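Local coordinates for protein phosphatidylinositol-specific phospholipase C1 (Streptomyces antibioticus, PDB 3H4X) that belongs to the calcium-dependent phosphoinositide phospholipase C family and folds as a beta/alpha barrel, at residues 190-195 with 230-236; 214-218 with 251-256; 288-293 with 308-312; 305-309 with 324-330. All coordinates share one frame; numbering follows the deposited sequence.

Contact 1. Residues 190-195 with 230-236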
loop_
_atom_site.group_PDB
_atom_site.type_symbol
_atom_site.label_atom_id
_atom_site.label_comp_id
_atom_site.label_asym_id
_atom_site.label_seq_id
_atom_site.Cartn_x
_atom_site.Cartn_y
_atom_site.Cartn_z
ATOM N N LEU A 190 5.423 4.618 3.288
ATOM C CA LEU A 190 5.200 3.270 3.768
ATOM C C LEU A 190 4.813 2.420 2.569
ATOM O O LEU A 190 4.337 2.945 1.558
ATOM C CB LEU A 190 4.100 3.243 4.830
ATOM C CG LEU A 190 4.396 4.047 6.105
ATOM C CD1 LEU A 190 4.001 5.513 5.953
ATOM C CD2 LEU A 190 3.695 3.443 7.307
ATOM N N PHE A 191 5.022 1.114 2.680
ATOM C CA PHE A 191 4.672 0.194 1.611
ATOM C C PHE A 191 3.776 -0.912 2.139
ATOM O O PHE A 191 4.018 -1.450 3.222
ATOM C CB PHE A 191 5.931 -0.429 0.999
ATOM C CG PHE A 191 6.750 0.532 0.194
ATOM C CD1 PHE A 191 6.592 0.613 -1.177
ATOM C CD2 PHE A 191 7.675 1.358 0.806
ATOM C CE1 PHE A 191 7.330 1.505 -1.924
ATOM C CE2 PHE A 191 8.419 2.251 0.061
ATOM C CZ PHE A 191 8.246 2.321 -1.307
ATOM N N GLU A 192 2.748 -1.242 1.364
ATOM C CA GLU A 192 1.856 -2.372 1.620
ATOM C C GLU A 192 1.990 -3.342 0.451
ATOM O O GLU A 192 2.045 -2.913 -0.699
ATOM C CB GLU A 192 0.403 -1.887 1.698
ATOM C CG GLU A 192 -0.630 -3.012 1.735
ATOM C CD GLU A 192 -2.041 -2.572 1.351
ATOM O OE1 GLU A 192 -2.269 -1.377 1.052
ATOM O OE2 GLU A 192 -2.932 -3.452 1.342
ATOM N N LEU A 193 2.054 -4.638 0.735
ATOM C CA LEU A 193 2.080 -5.653 -0.316
ATOM C C LEU A 193 0.818 -6.505 -0.282
ATOM O O LEU A 193 0.421 -6.978 0.785
ATOM C CB LEU A 193 3.279 -6.583 -0.118
ATOM C CG LEU A 193 4.645 -6.050 -0.538
ATOM C CD1 LEU A 193 5.771 -6.833 0.122
ATOM C CD2 LEU A 193 4.787 -6.098 -2.055
ATOM N N ILE A 194 0.194 -6.713 -1.440
ATOM C CA ILE A 194 -0.843 -7.738 -1.571
ATOM C C ILE A 194 -0.508 -8.686 -2.711
ATOM O O ILE A 194 0.213 -8.321 -3.646
ATOM C CB ILE A 194 -2.267 -7.161 -1.798
ATOM C CG1 ILE A 194 -2.345 -6.337 -3.089
ATOM C CG2 ILE A 194 -2.732 -6.365 -0.589
ATOM C CD1 ILE A 194 -3.769 -6.148 -3.594
ATOM N N PRO A 195 -1.026 -9.923 -2.633
ATOM C CA PRO A 195 -0.874 -10.859 -3.737
ATOM C C PRO A 195 -1.649 -10.372 -4.954
ATOM O O PRO A 195 -2.600 -9.593 -4.824
ATOM C CB PRO A 195 -1.493 -12.158 -3.199
ATOM C CG PRO A 195 -1.566 -11.991 -1.726
ATOM C CD PRO A 195 -1.761 -10.518 -1.506
ATOM N N THR A 230 11.233 -3.395 4.455
ATOM C CA THR A 230 10.714 -2.137 3.922
ATOM C C THR A 230 9.201 -2.064 3.757
ATOM O O THR A 230 8.680 -0.985 3.490
ATOM C CB THR A 230 11.342 -1.789 2.548
ATOM O OG1 THR A 230 10.927 -2.754 1.571
ATOM C CG2 THR A 230 12.864 -1.738 2.632
ATOM N N ALA A 231 8.501 -3.187 3.897
ATOM C CA ALA A 231 7.081 -3.230 3.553
ATOM C C ALA A 231 6.256 -4.048 4.532
ATOM O O ALA A 231 6.765 -4.961 5.188
ATOM C CB ALA A 231 6.904 -3.777 2.143
ATOM N N PHE A 232 4.971 -3.720 4.606
ATOM C CA PHE A 232 4.015 -4.453 5.417
ATOM C C PHE A 232 3.159 -5.348 4.528
ATOM O O PHE A 232 2.428 -4.857 3.671
ATOM C CB PHE A 232 3.111 -3.467 6.148
ATOM C CG PHE A 232 3.824 -2.647 7.177
ATOM C CD1 PHE A 232 3.893 -3.080 8.490
ATOM C CD2 PHE A 232 4.429 -1.445 6.840
ATOM C CE1 PHE A 232 4.547 -2.337 9.448
ATOM C CE2 PHE A 232 5.090 -0.695 7.797
ATOM C CZ PHE A 232 5.145 -1.141 9.103
ATOM N N PRO A 233 3.246 -6.669 4.721
ATOM C CA PRO A 233 2.367 -7.544 3.958
ATOM C C PRO A 233 0.952 -7.435 4.515
ATOM O O PRO A 233 0.764 -7.352 5.734
ATOM C CB PRO A 233 2.943 -8.934 4.226
ATOM C CG PRO A 233 3.566 -8.818 5.566
ATOM C CD PRO A 233 4.118 -7.419 5.641
ATOM N N ALA A 234 -0.033 -7.420 3.626
ATOM C CA ALA A 234 -1.422 -7.315 4.026
ATOM C C ALA A 234 -2.162 -8.623 3.779
ATOM O O ALA A 234 -1.805 -9.398 2.887
ATOM C CB ALA A 234 -2.100 -6.188 3.265
ATOM N N VAL A 235 -3.199 -8.861 4.576
ATOM C CA VAL A 235 -4.116 -9.969 4.332
ATOM C C VAL A 235 -5.207 -9.461 3.398
ATOM O O VAL A 235 -6.012 -8.602 3.762
ATOM C CB VAL A 235 -4.729 -10.510 5.629
ATOM C CG1 VAL A 235 -5.498 -11.794 5.342
ATOM C CG2 VAL A 235 -3.639 -10.747 6.664
ATOM N N HIS A 236 -5.214 -9.994 2.185
ATOM C CA HIS A 236 -6.046 -9.480 1.110
ATOM C C HIS A 236 -7.288 -10.342 0.956
ATOM O O HIS A 236 -7.195 -11.566 0.849
ATOM C CB HIS A 236 -5.213 -9.471 -0.169
ATOM C CG HIS A 236 -5.941 -9.012 -1.393
ATOM N ND1 HIS A 236 -6.602 -7.805 -1.480
ATOM C CD2 HIS A 236 -6.051 -9.591 -2.610
ATOM C CE1 HIS A 236 -7.112 -7.675 -2.694
ATOM N NE2 HIS A 236 -6.793 -8.746 -3.397
HETATM O O HOH W 1 6.673 0.303 4.816
HETATM O O HOH W 2 0.524 -9.712 1.389
#
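E192 and F232 pair in parallel register between two backbone bonds, F232 N to F191 O at 2.8 Å and L193 N to F232 O at 3.0 Å; A234 N to L193 O at 2.9 Å continues the pairing at L193 and P233. The short axes run in the same sense but cross at 42°. Beyond the first direct bond one water accepts from F191 N and donates to T230 O; a second shares L193 O with A234 N and also donates to A234 O. The E192 side chain runs extended from the strand, CG anti to the backbone N (chi1 171°). Its CB stands 4.1 Å from F232 O, its CG packs 3.8 Å from A234 CB, and at the tip OE2 reaches the same methyl at 3.4 Å; A234 lines the outer half of the glutamate, while OE2 lies close to D260 OD2. I194 CD1 sits over one face of the H236 ring, 3.9 Å from its centroid and 13° off the normal, a CH-pi contact. On the other side of the strands, A231 CB fits between F191 CB and L193 CD1. These are neighbouring strands of the barrel, joined through helix 209-222 in a beta-alpha-beta crossover. Y213 of that helix touches L193 and P233, helix 142-153 packs against F191, L193 and T230, and strand 124-130 hydrogen-bonds to the far edge of 190-195.

Contact 2. Residues 214-218 with 251-256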
loop_
_atom_site.group_PDB
_atom_site.type_symbol
_atom_site.label_atom_id
_atom_site.label_comp_id
_atom_site.label_asym_id
_atom_site.label_seq_id
_atom_site.Cartn_x
_atom_site.Cartn_y
_atom_site.Cartn_z
ATOM N N ALA A 214 5.657 -12.327 4.526
ATOM C CA ALA A 214 5.522 -12.483 5.969
ATOM C C ALA A 214 6.568 -13.456 6.511
ATOM O O ALA A 214 7.141 -13.233 7.576
ATOM C CB ALA A 214 4.123 -12.938 6.342
ATOM N N GLY A 215 6.818 -14.532 5.774
ATOM C CA GLY A 215 7.854 -15.487 6.164
ATOM C C GLY A 215 9.230 -14.846 6.185
ATOM O O GLY A 215 10.060 -15.133 7.050
ATOM N N HIS A 216 9.461 -13.960 5.225
ATOM C CA HIS A 216 10.680 -13.171 5.151
ATOM C C HIS A 216 10.852 -12.294 6.398
ATOM O O HIS A 216 11.937 -12.246 6.978
ATOM C CB HIS A 216 10.628 -12.362 3.853
ATOM C CG HIS A 216 11.642 -11.269 3.750
ATOM N ND1 HIS A 216 12.993 -11.503 3.620
ATOM C CD2 HIS A 216 11.484 -9.926 3.680
ATOM C CE1 HIS A 216 13.628 -10.349 3.508
ATOM N NE2 HIS A 216 12.733 -9.378 3.541
ATOM N N LEU A 217 9.789 -11.620 6.830
ATOM C CA LEU A 217 9.867 -10.818 8.050
ATOM C C LEU A 217 10.163 -11.691 9.266
ATOM O O LEU A 217 10.984 -11.343 10.112
ATOM C CB LEU A 217 8.582 -10.023 8.270
ATOM C CG LEU A 217 8.254 -8.954 7.226
ATOM C CD1 LEU A 217 7.038 -8.169 7.671
ATOM C CD2 LEU A 217 9.437 -8.022 6.981
ATOM N N LYS A 218 9.477 -12.822 9.357
ATOM C CA LYS A 218 9.702 -13.759 10.448
ATOM C C LYS A 218 11.170 -14.180 10.497
ATOM O O LYS A 218 11.792 -14.206 11.564
ATOM C CB LYS A 218 8.796 -14.980 10.281
ATOM C CG LYS A 218 8.999 -16.061 11.332
ATOM C CD LYS A 218 8.007 -17.204 11.154
ATOM C CE LYS A 218 8.215 -17.944 9.841
ATOM N NZ LYS A 218 9.429 -18.811 9.861
ATOM N N ALA A 251 2.966 -18.983 13.222
ATOM C CA ALA A 251 4.154 -18.138 13.336
ATOM C C ALA A 251 4.174 -16.985 12.331
ATOM O O ALA A 251 4.855 -15.981 12.543
ATOM C CB ALA A 251 5.414 -18.978 13.205
ATOM N N LEU A 252 3.436 -17.132 11.236
ATOM C CA LEU A 252 3.380 -16.089 10.216
ATOM C C LEU A 252 2.407 -14.987 10.611
ATOM O O LEU A 252 2.575 -13.830 10.223
ATOM C CB LEU A 252 2.942 -16.669 8.870
ATOM C CG LEU A 252 3.866 -17.671 8.175
ATOM C CD1 LEU A 252 3.215 -18.221 6.912
ATOM C CD2 LEU A 252 5.214 -17.043 7.856
ATOM N N ARG A 253 1.387 -15.354 11.379
ATOM C CA ARG A 253 0.263 -14.462 11.627
ATOM C C ARG A 253 0.619 -13.098 12.222
ATOM O O ARG A 253 0.080 -12.091 11.781
ATOM C CB ARG A 253 -0.801 -15.168 12.469
ATOM C CG ARG A 253 -1.382 -16.396 11.789
ATOM C CD ARG A 253 -2.441 -17.057 12.645
ATOM N NE ARG A 253 -2.811 -18.361 12.103
ATOM C CZ ARG A 253 -3.230 -19.386 12.837
ATOM N NH1 ARG A 253 -3.327 -19.258 14.151
ATOM N NH2 ARG A 253 -3.533 -20.538 12.254
ATOM N N PRO A 254 1.529 -13.051 13.210
ATOM C CA PRO A 254 1.779 -11.753 13.851
ATOM C C PRO A 254 2.618 -10.785 13.017
ATOM O O PRO A 254 2.966 -9.704 13.497
ATOM C CB PRO A 254 2.508 -12.128 15.145
ATOM C CG PRO A 254 3.131 -13.436 14.857
ATOM C CD PRO A 254 2.213 -14.156 13.907
ATOM N N TRP A 255 2.922 -11.155 11.777
ATOM C CA TRP A 255 3.628 -10.260 10.867
ATOM C C TRP A 255 2.673 -9.527 9.933
ATOM O O TRP A 255 3.104 -8.705 9.129
ATOM C CB TRP A 255 4.751 -11.012 10.134
ATOM C CG TRP A 255 5.787 -11.402 11.127
ATOM C CD1 TRP A 255 6.028 -12.646 11.625
ATOM C CD2 TRP A 255 6.658 -10.512 11.828
ATOM N NE1 TRP A 255 7.022 -12.591 12.573
ATOM C CE2 TRP A 255 7.425 -11.289 12.716
ATOM C CE3 TRP A 255 6.876 -9.132 11.774
ATOM C CZ2 TRP A 255 8.398 -10.731 13.547
ATOM C CZ3 TRP A 255 7.837 -8.578 12.604
ATOM C CH2 TRP A 255 8.586 -9.379 13.478
ATOM N N PHE A 256 1.377 -9.805 10.087
ATOM C CA PHE A 256 0.318 -9.119 9.348
ATOM C C PHE A 256 -0.413 -8.134 10.259
ATOM O O PHE A 256 -1.116 -8.542 11.189
ATOM C CB PHE A 256 -0.701 -10.128 8.823
ATOM C CG PHE A 256 -0.180 -11.036 7.748
ATOM C CD1 PHE A 256 -0.112 -10.608 6.431
ATOM C CD2 PHE A 256 0.210 -12.331 8.047
ATOM C CE1 PHE A 256 0.346 -11.451 5.435
ATOM C CE2 PHE A 256 0.668 -13.176 7.053
ATOM C CZ PHE A 256 0.737 -12.734 5.744
#
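A214 and F256 make the tightest meeting between helix 209-222, one of the outer helices of the beta/alpha barrel, and the loop 251-256 between strands 232-236 and 258-262, which has a 3-10 turn at 253-255. A214 CB lies 3.4 Å from F256 CZ and almost as near CE2, so the methyl addresses one end of the ring. Close packing continues at G215, whose bare CA receives L252 CD2 at 3.5 Å. W255 packs against the next part of the helix: L217 CB lies over one face of the indole, offset toward its rim and 4.0 Å from W255 CE3, and the K218 backbone passes over the same face, with K218 CA 3.6 Å from W255 NE1. No hydrogen bond crosses this interface, which is held by packing alone. H216, on the side of the helix away from the loop, belongs to an acetyl-group pocket with P142 and E212.

The side of K218 and A251 is looser and nearer solvent. The lysine crosses the tryptophan at about a right angle. From CB to CD its chain runs extended, bringing K218 CD to 3.7 Å from A251 O; the bend at chi3 (65°) then turns K218 CE to L252 CD2, 3.7 Å away.

Contact 3. Residues 288-293 with 308-312. With EOH (ethanol), chain J.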
loop_
_atom_site.group_PDB
_atom_site.type_symbol
_atom_site.label_atom_id
_atom_site.label_comp_id
_atom_site.label_asym_id
_atom_site.label_seq_id
_atom_site.Cartn_x
_atom_site.Cartn_y
_atom_site.Cartn_z
ATOM N N ALA A 288 -14.405 1.763 -2.985
ATOM C CA ALA A 288 -15.278 2.491 -2.072
ATOM C C ALA A 288 -16.581 2.934 -2.733
ATOM O O ALA A 288 -17.608 3.074 -2.069
ATOM C CB ALA A 288 -14.548 3.693 -1.494
ATOM N N HIS A 289 -16.538 3.151 -4.041
ATOM C CA HIS A 289 -17.711 3.613 -4.775
ATOM C C HIS A 289 -18.809 2.554 -4.890
ATOM O O HIS A 289 -19.975 2.885 -5.131
ATOM C CB HIS A 289 -17.291 4.073 -6.169
ATOM C CG HIS A 289 -16.672 2.991 -6.994
ATOM N ND1 HIS A 289 -15.460 2.411 -6.678
ATOM C CD2 HIS A 289 -17.098 2.378 -8.123
ATOM C CE1 HIS A 289 -15.168 1.491 -7.579
ATOM N NE2 HIS A 289 -16.145 1.451 -8.466
ATOM N N ASN A 290 -18.442 1.286 -4.719
ATOM C CA ASN A 290 -19.395 0.185 -4.876
ATOM C C ASN A 290 -20.211 -0.111 -3.624
ATOM O O ASN A 290 -21.084 -0.976 -3.636
ATOM C CB ASN A 290 -18.693 -1.090 -5.344
ATOM C CG ASN A 290 -18.385 -1.080 -6.825
ATOM O OD1 ASN A 290 -17.516 -1.815 -7.292
ATOM N ND2 ASN A 290 -19.096 -0.246 -7.574
ATOM N N VAL A 291 -19.926 0.594 -2.538
ATOM C CA VAL A 291 -20.775 0.504 -1.360
ATOM C C VAL A 291 -22.153 1.040 -1.738
ATOM O O VAL A 291 -22.255 2.101 -2.351
ATOM C CB VAL A 291 -20.196 1.327 -0.202
ATOM C CG1 VAL A 291 -21.131 1.315 0.989
ATOM C CG2 VAL A 291 -18.824 0.788 0.190
ATOM N N PRO A 292 -23.225 0.306 -1.394
ATOM C CA PRO A 292 -24.552 0.783 -1.785
ATOM C C PRO A 292 -25.003 1.975 -0.946
ATOM O O PRO A 292 -24.722 2.028 0.247
ATOM C CB PRO A 292 -25.453 -0.429 -1.527
ATOM C CG PRO A 292 -24.732 -1.251 -0.518
ATOM C CD PRO A 292 -23.266 -1.009 -0.726
ATOM N N PRO A 293 -25.699 2.942 -1.569
ATOM C CA PRO A 293 -26.003 2.980 -2.997
ATOM C C PRO A 293 -24.781 3.406 -3.802
ATOM O O PRO A 293 -24.095 4.358 -3.428
ATOM C CB PRO A 293 -27.092 4.052 -3.094
ATOM C CG PRO A 293 -26.845 4.946 -1.944
ATOM C CD PRO A 293 -26.298 4.077 -0.844
ATOM N N ARG A 308 -19.183 9.242 1.270
ATOM C CA ARG A 308 -18.714 7.863 1.234
ATOM C C ARG A 308 -17.478 7.677 2.124
ATOM O O ARG A 308 -17.379 6.697 2.865
ATOM C CB ARG A 308 -18.441 7.442 -0.212
ATOM C CG ARG A 308 -18.016 5.994 -0.399
ATOM C CD ARG A 308 -18.949 4.992 0.274
ATOM N NE ARG A 308 -20.373 5.190 -0.014
ATOM C CZ ARG A 308 -20.978 4.817 -1.139
ATOM N NH1 ARG A 308 -20.291 4.251 -2.124
ATOM N NH2 ARG A 308 -22.281 5.024 -1.287
ATOM N N VAL A 309 -16.546 8.621 2.066
ATOM C CA VAL A 309 -15.374 8.563 2.929
ATOM C C VAL A 309 -15.780 8.597 4.405
ATOM O O VAL A 309 -15.265 7.835 5.220
ATOM C CB VAL A 309 -14.384 9.700 2.617
ATOM C CG1 VAL A 309 -13.265 9.728 3.640
ATOM C CG2 VAL A 309 -13.820 9.528 1.217
ATOM N N ARG A 310 -16.716 9.480 4.743
ATOM C CA ARG A 310 -17.198 9.567 6.115
ATOM C C ARG A 310 -17.864 8.268 6.568
ATOM O O ARG A 310 -17.685 7.833 7.704
ATOM C CB ARG A 310 -18.169 10.736 6.262
ATOM C CG ARG A 310 -17.527 12.091 6.066
ATOM C CD ARG A 310 -16.659 12.458 7.251
ATOM N NE ARG A 310 -16.239 13.855 7.202
ATOM C CZ ARG A 310 -15.737 14.522 8.236
ATOM N NH1 ARG A 310 -15.594 13.919 9.409
ATOM N NH2 ARG A 310 -15.382 15.791 8.099
ATOM N N GLN A 311 -18.637 7.658 5.677
ATOM C CA GLN A 311 -19.287 6.394 6.001
ATOM C C GLN A 311 -18.242 5.325 6.310
ATOM O O GLN A 311 -18.354 4.589 7.289
ATOM C CB GLN A 311 -20.185 5.922 4.856
ATOM C CG GLN A 311 -20.879 4.596 5.159
ATOM C CD GLN A 311 -21.628 4.023 3.977
ATOM O OE1 GLN A 311 -21.469 4.470 2.845
ATOM N NE2 GLN A 311 -22.464 3.026 4.240
ATOM N N LEU A 312 -17.217 5.242 5.470
ATOM C CA LEU A 312 -16.186 4.233 5.674
ATOM C C LEU A 312 -15.336 4.514 6.909
ATOM O O LEU A 312 -14.916 3.584 7.596
ATOM C CB LEU A 312 -15.330 4.070 4.417
ATOM C CG LEU A 312 -16.156 3.609 3.212
ATOM C CD1 LEU A 312 -15.275 3.304 2.011
ATOM C CD2 LEU A 312 -17.025 2.408 3.570
HETATM C C1 EOH J . -17.642 -4.259 -4.427
HETATM C C2 EOH J . -18.243 -5.648 -4.248
HETATM O O EOH J . -16.772 -4.188 -5.534
HETATM O O HOH W 3 -23.772 4.421 1.442
#
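R308 carries the polar part of this contact, its guanidinium edge turned to the backbone carbonyls of A288, H289 and P293. NH1 donates to A288 O at 2.9 Å with an N-H...O angle of 156°, approaching in the carbonyl plane on a lone pair, and makes a weak second bond to H289 O. NH2 donates to P293 O at 2.9 Å; this oxygen lies in the guanidinium plane, but the donor stands above the plane of the P293 carbonyl. The arginine gets there by bending: CG leaves anti to the backbone N, then chi2 (51°) and chi3 (49°) fold the chain round toward the loop. Several carbonyl dipoles gathered about the cation would be expected to stabilise its charge.

A water adds a bridge, donating to P292 O and Q311 OE1 and accepting weakly from R308 NH2. Q311 OE1 also takes a weak bond from R308 NE at 3.1 Å.

The loop begins as a 3-10 turn just after barrel strand 282-286; the arginine fastens it to the helix that follows, 302-314, within the beta-alpha-beta connection to strand 319-322. The loop includes a cis peptide bond before P293.

Packing contacts accompany the polar ones. V291 CB lies over one guanidinium face, 3.5 Å from R308 NH1. V291 CG1 meets the Q311 amide, with OE1 at 3.7 Å. Two contacts are purely apolar: A288 CB packs on L312 CD1 at 3.6 Å, and V291 CG2 slides past L312 CD2 at 4.2 Å. Farther out, N290 OD1 accepts a hydrogen bond from an ethanol hydroxyl at 3.0 Å.

Contact 4. Residues 305-309 with 324-330. With EOH (ethanol), chain R.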
loop_
_atom_site.group_PDB
_atom_site.type_symbol
_atom_site.label_atom_id
_atom_site.label_comp_id
_atom_site.label_asym_id
_atom_site.label_seq_id
_atom_site.Cartn_x
_atom_site.Cartn_y
_atom_site.Cartn_z
ATOM N N ALA A 305 -18.693 11.673 -2.802
ATOM C CA ALA A 305 -17.430 11.050 -2.424
ATOM C C ALA A 305 -17.099 11.316 -0.961
ATOM O O ALA A 305 -16.680 10.415 -0.230
ATOM C CB ALA A 305 -16.309 11.540 -3.333
ATOM N N LEU A 306 -17.303 12.555 -0.529
ATOM C CA LEU A 306 -17.039 12.916 0.855
ATOM C C LEU A 306 -17.929 12.127 1.809
ATOM O O LEU A 306 -17.470 11.652 2.848
ATOM C CB LEU A 306 -17.228 14.420 1.068
ATOM C CG LEU A 306 -16.123 15.313 0.503
ATOM C CD1 LEU A 306 -16.497 16.780 0.636
ATOM C CD2 LEU A 306 -14.799 15.028 1.197
ATOM N N ALA A 307 -19.204 11.997 1.458
ATOM C CA ALA A 307 -20.134 11.225 2.275
ATOM C C ALA A 307 -19.672 9.776 2.380
ATOM O O ALA A 307 -19.753 9.158 3.438
ATOM C CB ALA A 307 -21.541 11.299 1.702
ATOM N N ARG A 308 -19.183 9.242 1.270
ATOM C CA ARG A 308 -18.714 7.863 1.234
ATOM C C ARG A 308 -17.478 7.677 2.124
ATOM O O ARG A 308 -17.379 6.697 2.865
ATOM C CB ARG A 308 -18.441 7.442 -0.212
ATOM C CG ARG A 308 -18.016 5.994 -0.399
ATOM C CD ARG A 308 -18.949 4.992 0.274
ATOM N NE ARG A 308 -20.373 5.190 -0.014
ATOM C CZ ARG A 308 -20.978 4.817 -1.139
ATOM N NH1 ARG A 308 -20.291 4.251 -2.124
ATOM N NH2 ARG A 308 -22.281 5.024 -1.287
ATOM N N VAL A 309 -16.546 8.621 2.066
ATOM C CA VAL A 309 -15.374 8.563 2.929
ATOM C C VAL A 309 -15.780 8.597 4.405
ATOM O O VAL A 309 -15.265 7.835 5.220
ATOM C CB VAL A 309 -14.384 9.700 2.617
ATOM C CG1 VAL A 309 -13.265 9.728 3.640
ATOM C CG2 VAL A 309 -13.820 9.528 1.217
ATOM N N TRP A 324 -10.790 8.299 -7.925
ATOM C CA TRP A 324 -11.267 9.684 -7.905
ATOM C C TRP A 324 -10.197 10.737 -8.199
ATOM O O TRP A 324 -10.125 11.764 -7.523
ATOM C CB TRP A 324 -11.949 9.995 -6.570
ATOM C CG TRP A 324 -13.139 9.125 -6.280
ATOM C CD1 TRP A 324 -13.994 8.573 -7.190
ATOM C CD2 TRP A 324 -13.614 8.727 -4.989
ATOM N NE1 TRP A 324 -14.968 7.849 -6.544
ATOM C CE2 TRP A 324 -14.758 7.929 -5.193
ATOM C CE3 TRP A 324 -13.181 8.963 -3.682
ATOM C CZ2 TRP A 324 -15.473 7.363 -4.137
ATOM C CZ3 TRP A 324 -13.896 8.404 -2.635
ATOM C CH2 TRP A 324 -15.028 7.614 -2.869
ATOM N N TYR A 325 -9.378 10.496 -9.216
ATOM C CA TYR A 325 -8.348 11.466 -9.574
ATOM C C TYR A 325 -8.895 12.858 -9.956
ATOM O O TYR A 325 -8.199 13.855 -9.782
ATOM C CB TYR A 325 -7.401 10.909 -10.647
ATOM C CG TYR A 325 -8.053 10.643 -11.985
ATOM C CD1 TYR A 325 -8.128 11.637 -12.951
ATOM C CD2 TYR A 325 -8.584 9.396 -12.288
ATOM C CE1 TYR A 325 -8.720 11.399 -14.177
ATOM C CE2 TYR A 325 -9.179 9.150 -13.512
ATOM C CZ TYR A 325 -9.242 10.156 -14.451
ATOM O OH TYR A 325 -9.834 9.922 -15.672
ATOM N N PRO A 326 -10.142 12.936 -10.464
ATOM C CA PRO A 326 -10.688 14.261 -10.773
ATOM C C PRO A 326 -11.032 15.083 -9.532
ATOM O O PRO A 326 -11.397 16.253 -9.651
ATOM C CB PRO A 326 -11.973 13.942 -11.549
ATOM C CG PRO A 326 -11.780 12.570 -12.076
ATOM C CD PRO A 326 -10.994 11.862 -11.002
ATOM N N LEU A 327 -10.910 14.483 -8.351
ATOM C CA LEU A 327 -11.323 15.146 -7.117
ATOM C C LEU A 327 -10.203 15.246 -6.081
ATOM O O LEU A 327 -10.290 14.644 -5.014
ATOM C CB LEU A 327 -12.522 14.417 -6.504
ATOM C CG LEU A 327 -13.771 14.253 -7.373
ATOM C CD1 LEU A 327 -14.751 13.296 -6.709
ATOM C CD2 LEU A 327 -14.425 15.600 -7.645
ATOM N N PRO A 328 -9.149 16.017 -6.385
ATOM C CA PRO A 328 -8.028 16.120 -5.448
ATOM C C PRO A 328 -8.439 16.624 -4.064
ATOM O O PRO A 328 -7.814 16.268 -3.066
ATOM C CB PRO A 328 -7.075 17.111 -6.131
ATOM C CG PRO A 328 -7.897 17.794 -7.180
ATOM C CD PRO A 328 -8.929 16.805 -7.607
ATOM N N SER A 329 -9.483 17.444 -3.999
ATOM C CA SER A 329 -9.969 17.933 -2.715
ATOM C C SER A 329 -10.419 16.763 -1.844
ATOM O O SER A 329 -10.169 16.740 -0.638
ATOM C CB SER A 329 -11.119 18.926 -2.913
ATOM O OG SER A 329 -12.306 18.260 -3.310
ATOM N N VAL A 330 -11.083 15.793 -2.464
ATOM C CA VAL A 330 -11.506 14.589 -1.763
ATOM C C VAL A 330 -10.298 13.717 -1.421
ATOM O O VAL A 330 -10.200 13.182 -0.317
ATOM C CB VAL A 330 -12.522 13.779 -2.593
ATOM C CG1 VAL A 330 -12.834 12.451 -1.915
ATOM C CG2 VAL A 330 -13.796 14.588 -2.806
HETATM C C1 EOH R . -7.606 15.385 -13.435
HETATM C C2 EOH R . -9.114 15.470 -13.633
HETATM O O EOH R . -7.263 15.148 -12.088
#
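W324 offers one indole face to A305, whose CB stands 4.0 Å from the centroid of the six-membered ring and 8° off its normal, a CH-pi contact. The ring's edge meets the following helical turn: V309 CG2 lies 4.0 Å from W324 CZ3, and R308 CG 4.2 Å from W324 CH2, both near the indole plane. On the five-membered ring, W324 NE1 donates to D296 O, a bond that restrains the ring's orientation. The Y325 ring makes no contact with 305-309; P326 CD lies over one of its faces, and an ethanol carbon lies at its edge, the ethanol hydroxyl donating to Y325 O at 2.8 Å.

W324 to L327 form a type I beta turn shortly after barrel strand 319-322, closed by L327 N to W324 O at 2.9 Å, and L327 is the N-cap residue of the short helix 328-331. Turn and helix together pack on helix 302-314, the helix that precedes the strand.

A305 is the centre of the aliphatic cluster. Beyond the indole, its CB touches L327 CD1 at 4.1 Å and V330 CG1 at 3.9 Å. V330 CG1 is anti to the backbone N (chi1 174°), a setting in which both methyls reach the helix: CG2 meets A305 CB too and lies 4.1 Å from L306 CG. Beside this cluster, S329 OG hydrogen-bonds to E302 OE2.

Overall arrangement
From the N terminus, contact 1 opens on strand 189-195 and closes at strand 232-236, after the chain has passed through helix 209-222. Contact 2 opens on that helix and closes at 251-256, so the two cross; they touch where F256 packs against P233 and V235. Contact 3 then closes the shorter loop from 288-293 to helix 302-314. Contact 4 starts on the same helix, sharing R308 and V309, and closes beyond strand 319-322. Contacts 2 and 4 lie on opposite sides of the chain's centre, their centres about 34 Å apart. Contact 1 thus joins neighbouring barrel strands, while the others fasten outer helices to loops and, in contact 4, the short helix 328-331.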